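DUF1881 domain-containing protein (Neurospora crassa, PDB 5Z6D) is an abundant perithecial protein in which contacts between a betagamma-crystallin domain and an Ig-like domain render the calcium-binding site inoperative. Local coordinates at residues Q29-P34 with S81-V86; V52-H57 with R65-S70. The protein carries 1 engineered substitution. All blocks are in the same frame, centred on the assembly; numbering follows the deposited sequence.

Contact 1: Q29-P34 with S81-V86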
# COMPACT_ATOMS: atom_id res chain seq x y z
N GLN A 29 1.45 2.13 -16.62
CA GLN A 29 0.14 2.77 -16.61
C GLN A 29 -0.45 2.83 -15.23
O GLN A 29 -0.44 1.86 -14.47
CB GLN A 29 -0.85 2.07 -17.54
CG GLN A 29 -0.63 2.40 -19.02
CD GLN A 29 -1.78 1.93 -19.88
OE1 GLN A 29 -1.68 0.91 -20.59
NE2 GLN A 29 -2.89 2.64 -19.82
N ASP A 30 -0.97 4.01 -14.92
CA ASP A 30 -1.63 4.30 -13.67
C ASP A 30 -3.02 4.77 -14.04
O ASP A 30 -3.18 5.75 -14.77
CB ASP A 30 -0.85 5.37 -12.91
CG ASP A 30 -1.39 5.63 -11.51
OD1 ASP A 30 -2.60 5.85 -11.36
OD2 ASP A 30 -0.57 5.62 -10.56
N VAL A 31 -4.03 4.05 -13.56
CA VAL A 31 -5.40 4.24 -14.00
C VAL A 31 -6.35 4.46 -12.84
O VAL A 31 -6.41 3.65 -11.90
CB VAL A 31 -5.88 3.02 -14.81
CG1 VAL A 31 -7.35 3.19 -15.18
CG2 VAL A 31 -5.01 2.82 -16.05
N SER A 32 -7.11 5.54 -12.90
CA SER A 32 -8.13 5.85 -11.92
C SER A 32 -9.50 5.88 -12.58
O SER A 32 -9.66 6.45 -13.67
CB SER A 32 -7.84 7.19 -11.24
OG SER A 32 -6.70 7.11 -10.41
N VAL A 33 -10.48 5.28 -11.92
CA VAL A 33 -11.83 5.18 -12.45
C VAL A 33 -12.78 5.92 -11.52
O VAL A 33 -12.48 6.11 -10.33
CB VAL A 33 -12.25 3.70 -12.60
CG1 VAL A 33 -11.24 2.98 -13.48
CG2 VAL A 33 -12.36 3.03 -11.24
N PRO A 34 -13.93 6.38 -12.06
CA PRO A 34 -14.87 7.21 -11.28
C PRO A 34 -15.51 6.47 -10.10
O PRO A 34 -15.72 7.08 -9.05
CB PRO A 34 -15.93 7.60 -12.32
CG PRO A 34 -15.27 7.41 -13.64
CD PRO A 34 -14.34 6.27 -13.47
N SER A 81 -10.34 1.64 -6.64
CA SER A 81 -10.70 2.54 -7.72
C SER A 81 -9.50 3.02 -8.51
O SER A 81 -9.64 3.80 -9.44
CB SER A 81 -11.44 3.75 -7.16
OG SER A 81 -10.64 4.37 -6.17
N ARG A 82 -8.31 2.53 -8.17
CA ARG A 82 -7.12 2.94 -8.89
C ARG A 82 -6.18 1.75 -9.00
O ARG A 82 -6.20 0.89 -8.13
CB ARG A 82 -6.44 4.11 -8.18
CG ARG A 82 -5.14 4.59 -8.80
CD ARG A 82 -4.68 5.88 -8.11
NE ARG A 82 -3.46 6.40 -8.71
CZ ARG A 82 -2.74 7.39 -8.18
NH1 ARG A 82 -3.12 7.94 -7.04
NH2 ARG A 82 -1.63 7.80 -8.78
N PHE A 83 -5.40 1.67 -10.07
CA PHE A 83 -4.37 0.64 -10.13
C PHE A 83 -3.16 1.11 -10.90
O PHE A 83 -3.24 2.03 -11.70
CB PHE A 83 -4.91 -0.68 -10.71
CG PHE A 83 -5.31 -0.62 -12.18
CD1 PHE A 83 -4.36 -0.81 -13.19
CD2 PHE A 83 -6.63 -0.42 -12.55
CE1 PHE A 83 -4.73 -0.79 -14.53
CE2 PHE A 83 -7.01 -0.40 -13.90
CZ PHE A 83 -6.06 -0.58 -14.88
N ARG A 84 -2.03 0.46 -10.65
CA ARG A 84 -0.82 0.71 -11.40
C ARG A 84 -0.30 -0.63 -11.86
O ARG A 84 -0.27 -1.61 -11.10
CB ARG A 84 0.23 1.45 -10.57
CG ARG A 84 1.46 1.84 -11.38
CD ARG A 84 2.47 2.67 -10.57
NE ARG A 84 1.89 3.89 -10.03
CZ ARG A 84 2.56 4.74 -9.25
NH1 ARG A 84 3.82 4.48 -8.94
NH2 ARG A 84 1.98 5.84 -8.79
N VAL A 85 0.06 -0.71 -13.13
CA VAL A 85 0.71 -1.88 -13.67
C VAL A 85 2.22 -1.68 -13.53
O VAL A 85 2.77 -0.70 -14.07
CB VAL A 85 0.35 -2.14 -15.14
CG1 VAL A 85 0.94 -3.47 -15.59
CG2 VAL A 85 -1.18 -2.09 -15.34
N VAL A 86 2.86 -2.58 -12.79
CA VAL A 86 4.27 -2.46 -12.47
C VAL A 86 5.05 -3.72 -12.83
O VAL A 86 4.46 -4.78 -13.11
CB VAL A 86 4.48 -2.15 -10.96
CG1 VAL A 86 3.81 -0.83 -10.57
CG2 VAL A 86 3.97 -3.31 -10.10
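Asp30 reaches across to both Arg82 and Arg84 where strand 30-32 forms an antiparallel edge of the betagamma-crystallin sheet against strand 82-86. Arg82 takes the carboxylate side-on: its NE donates to Asp30 OD1 at 2.8 Å, on the syn lone pair, while its NH2 reaches OD2 from above the carboxylate plane. Arg84, bent at chi3 (-58°), brings NE and NH2 both to Asp30 OD2, each at 3.1 Å. OD2 thus accepts three N-H groups and OD1 one, which should hold the carboxylate firmly and keep it ionised; both guanidinium planes are turned 50° from it. The Asp30 CG lies anti to the backbone N (chi1 -174°), which carries the acid out between the two arginines. Trp55 of strand 50-55 packs against Asp30 and Arg82.

On the face of the two strands opposite Asp30, Val31 and Phe83 pack together. Val31 sets its CB over one face of the Phe83 ring, a CH-pi contact 3.9 Å from the centroid and offset toward the rim, with the two methyls reaching CE2 and CZ. Tyr25 meets the same ring edge-to-face. Val31 and Phe83 also form a hydrogen-bonded pair, with Val31 N to Phe83 O and Phe83 N to Val31 O both 2.9 Å. At the end of the ladder Ser81 O accepts from Val33 N at 3.0 Å, and Val33 CG2 lies 3.4 Å from that same oxygen.

Contact 2: V52-H57 with R65-S70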
# COMPACT_ATOMS: atom_id res chain seq x y z
N VAL A 52 -0.10 -6.15 -10.81
CA VAL A 52 -0.99 -5.02 -10.61
C VAL A 52 -1.07 -4.67 -9.14
O VAL A 52 -1.28 -5.55 -8.29
CB VAL A 52 -2.42 -5.28 -11.10
CG1 VAL A 52 -3.28 -4.02 -10.93
CG2 VAL A 52 -2.44 -5.74 -12.54
N ILE A 53 -0.88 -3.40 -8.82
CA ILE A 53 -1.18 -2.91 -7.49
C ILE A 53 -2.43 -2.05 -7.57
O ILE A 53 -2.44 -1.06 -8.29
CB ILE A 53 -0.01 -2.11 -6.89
CG1 ILE A 53 1.24 -2.99 -6.80
CG2 ILE A 53 -0.40 -1.54 -5.52
CD1 ILE A 53 2.52 -2.20 -6.50
N ALA A 54 -3.49 -2.44 -6.86
CA ALA A 54 -4.78 -1.73 -6.92
C ALA A 54 -5.13 -1.18 -5.54
O ALA A 54 -4.93 -1.84 -4.54
CB ALA A 54 -5.89 -2.68 -7.42
N TRP A 55 -5.65 0.05 -5.48
CA TRP A 55 -5.97 0.63 -4.20
C TRP A 55 -7.11 1.64 -4.29
O TRP A 55 -7.76 1.78 -5.34
CB TRP A 55 -4.71 1.26 -3.55
CG TRP A 55 -4.09 2.51 -4.16
CD1 TRP A 55 -4.18 3.78 -3.66
CD2 TRP A 55 -3.21 2.58 -5.30
NE1 TRP A 55 -3.43 4.65 -4.44
CE2 TRP A 55 -2.85 3.94 -5.45
CE3 TRP A 55 -2.72 1.64 -6.21
CZ2 TRP A 55 -2.00 4.38 -6.49
CZ3 TRP A 55 -1.88 2.08 -7.24
CH2 TRP A 55 -1.53 3.44 -7.36
N GLN A 56 -7.36 2.29 -3.17
CA GLN A 56 -8.51 3.15 -3.01
C GLN A 56 -8.08 4.62 -3.01
O GLN A 56 -7.44 5.08 -2.08
CB GLN A 56 -9.24 2.80 -1.71
CG GLN A 56 -10.51 3.57 -1.51
CD GLN A 56 -11.40 3.49 -2.72
OE1 GLN A 56 -11.55 4.47 -3.46
NE2 GLN A 56 -11.98 2.32 -2.94
N HIS A 57 -8.43 5.35 -4.06
CA HIS A 57 -7.97 6.74 -4.10
C HIS A 57 -9.07 7.72 -3.71
O HIS A 57 -8.85 8.93 -3.72
CB HIS A 57 -7.39 7.07 -5.48
CG HIS A 57 -8.40 7.49 -6.49
ND1 HIS A 57 -9.31 6.62 -7.05
CD2 HIS A 57 -8.64 8.70 -7.07
CE1 HIS A 57 -10.06 7.27 -7.92
NE2 HIS A 57 -9.68 8.53 -7.94
N ARG A 65 -4.98 -4.26 -2.97
CA ARG A 65 -4.74 -5.64 -3.36
C ARG A 65 -3.59 -5.68 -4.34
O ARG A 65 -3.37 -4.71 -5.06
CB ARG A 65 -5.98 -6.26 -3.99
CG ARG A 65 -7.15 -6.39 -3.04
CD ARG A 65 -6.95 -7.48 -2.01
NE ARG A 65 -8.11 -7.57 -1.13
CZ ARG A 65 -9.15 -8.38 -1.33
NH1 ARG A 65 -9.18 -9.19 -2.39
NH2 ARG A 65 -10.16 -8.38 -0.47
N GLU A 66 -2.86 -6.79 -4.35
CA GLU A 66 -1.86 -7.05 -5.38
C GLU A 66 -2.30 -8.25 -6.19
O GLU A 66 -2.63 -9.29 -5.63
CB GLU A 66 -0.48 -7.34 -4.78
CG GLU A 66 0.26 -6.16 -4.19
CD GLU A 66 1.58 -6.58 -3.55
OE1 GLU A 66 1.58 -7.55 -2.76
OE2 GLU A 66 2.63 -5.97 -3.86
N TRP A 67 -2.30 -8.11 -7.51
CA TRP A 67 -2.57 -9.26 -8.38
C TRP A 67 -1.28 -9.61 -9.10
O TRP A 67 -0.85 -8.86 -9.98
CB TRP A 67 -3.71 -8.97 -9.35
CG TRP A 67 -4.96 -8.60 -8.62
CD1 TRP A 67 -5.52 -9.26 -7.58
CD2 TRP A 67 -5.81 -7.47 -8.88
NE1 TRP A 67 -6.65 -8.62 -7.15
CE2 TRP A 67 -6.86 -7.52 -7.93
CE3 TRP A 67 -5.78 -6.42 -9.80
CZ2 TRP A 67 -7.87 -6.55 -7.87
CZ3 TRP A 67 -6.79 -5.45 -9.74
CH2 TRP A 67 -7.82 -5.54 -8.79
N THR A 68 -0.65 -10.70 -8.67
CA THR A 68 0.67 -11.09 -9.17
C THR A 68 0.53 -12.18 -10.22
O THR A 68 1.46 -12.45 -10.99
CB THR A 68 1.60 -11.57 -8.03
OG1 THR A 68 1.06 -12.76 -7.41
CG2 THR A 68 1.76 -10.50 -6.99
N THR A 69 -0.63 -12.84 -10.24
CA THR A 69 -0.93 -13.84 -11.25
C THR A 69 -2.37 -13.66 -11.71
O THR A 69 -3.15 -12.95 -11.06
CB THR A 69 -0.73 -15.30 -10.74
OG1 THR A 69 -1.69 -15.60 -9.72
CG2 THR A 69 0.67 -15.51 -10.18
N SER A 70 -2.71 -14.28 -12.82
CA SER A 70 -4.04 -14.13 -13.39
C SER A 70 -5.13 -14.53 -12.40
O SER A 70 -5.05 -15.59 -11.80
CB SER A 70 -4.16 -14.95 -14.67
OG SER A 70 -3.25 -14.45 -15.64
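Val52 O accepts the backbone N-H of Trp67 at 2.9 Å, and the Glu66 CA adds a CA-H...O contact to the same oxygen at 3.3 Å. The return bond, from Val52 N to Trp67 O, is also 2.9 Å. Farther along the ladder, Ala54 and Arg65 exchange a second pair of bonds, Ala54 N to Arg65 O and Arg65 N to Ala54 O. Ile53 and Glu66 make the non-hydrogen-bonded pair between them.

The Trp67 indole lies across the side chains of Val52 and Ala54, on the sheet face that also carries Phe83 of the neighbouring strand 82-87. With its CG anti to the carbonyl carbon (chi1 -58°), the six-membered ring is swung back over the neighbouring strand. Its CE3 meets Val52 CG1 at 3.6 Å, and farther along the ring CH2 reaches Ala54 CB at 3.7 Å; both methyls approach obliquely. Ile74 and Ile77, from the loop that follows, also pack on the indole. Shortening this side chain to an alanine is likely to strip the Val52 and Ala54 methyls of their aromatic cover and open a gap beside Ile74 and Ile77.

On the opposite face, Ile53 CG1 touches Glu66 CG at 4.2 Å. Ile53 packs there on Leu132 and Ile135 of strand 131-136, and Glu66 on Ala92 of strand 91-99. The pairing is that of an antiparallel beta hairpin, strands 50-55 and 64-67, of the betagamma-crystallin domain; that its Ile53 and Glu66 face packs on strands 131-136 and 91-99 is consistent with the interface with the Ig-like domain.

Overall arrangement
Contacts 1 and 2 lie in one four-stranded antiparallel sheet, ordered 30-32, 82-87, 50-55, 64-67, with centres 9 Å apart. Strands 82-87 and 50-55 are its middle pair, joined by backbone bonds such as Arg82 O to Trp55 N at 2.8 Å. Phe83 of contact 1 packs on Val52 and Ala54 of contact 2. At the ends of these strands lies the calcium site: Ser81 and Gln56, with Asp39 and Gly79, have been seen to bind calcium, though no ion is bound to this chain. Ser81 OG hydrogen-bonds to Gln56 OE1 and, at 2.8 Å, to His57 ND1. Trp55, next to Gln56, hydrogen-bonds through NE1 to Val117 O, probably part of the domain interface.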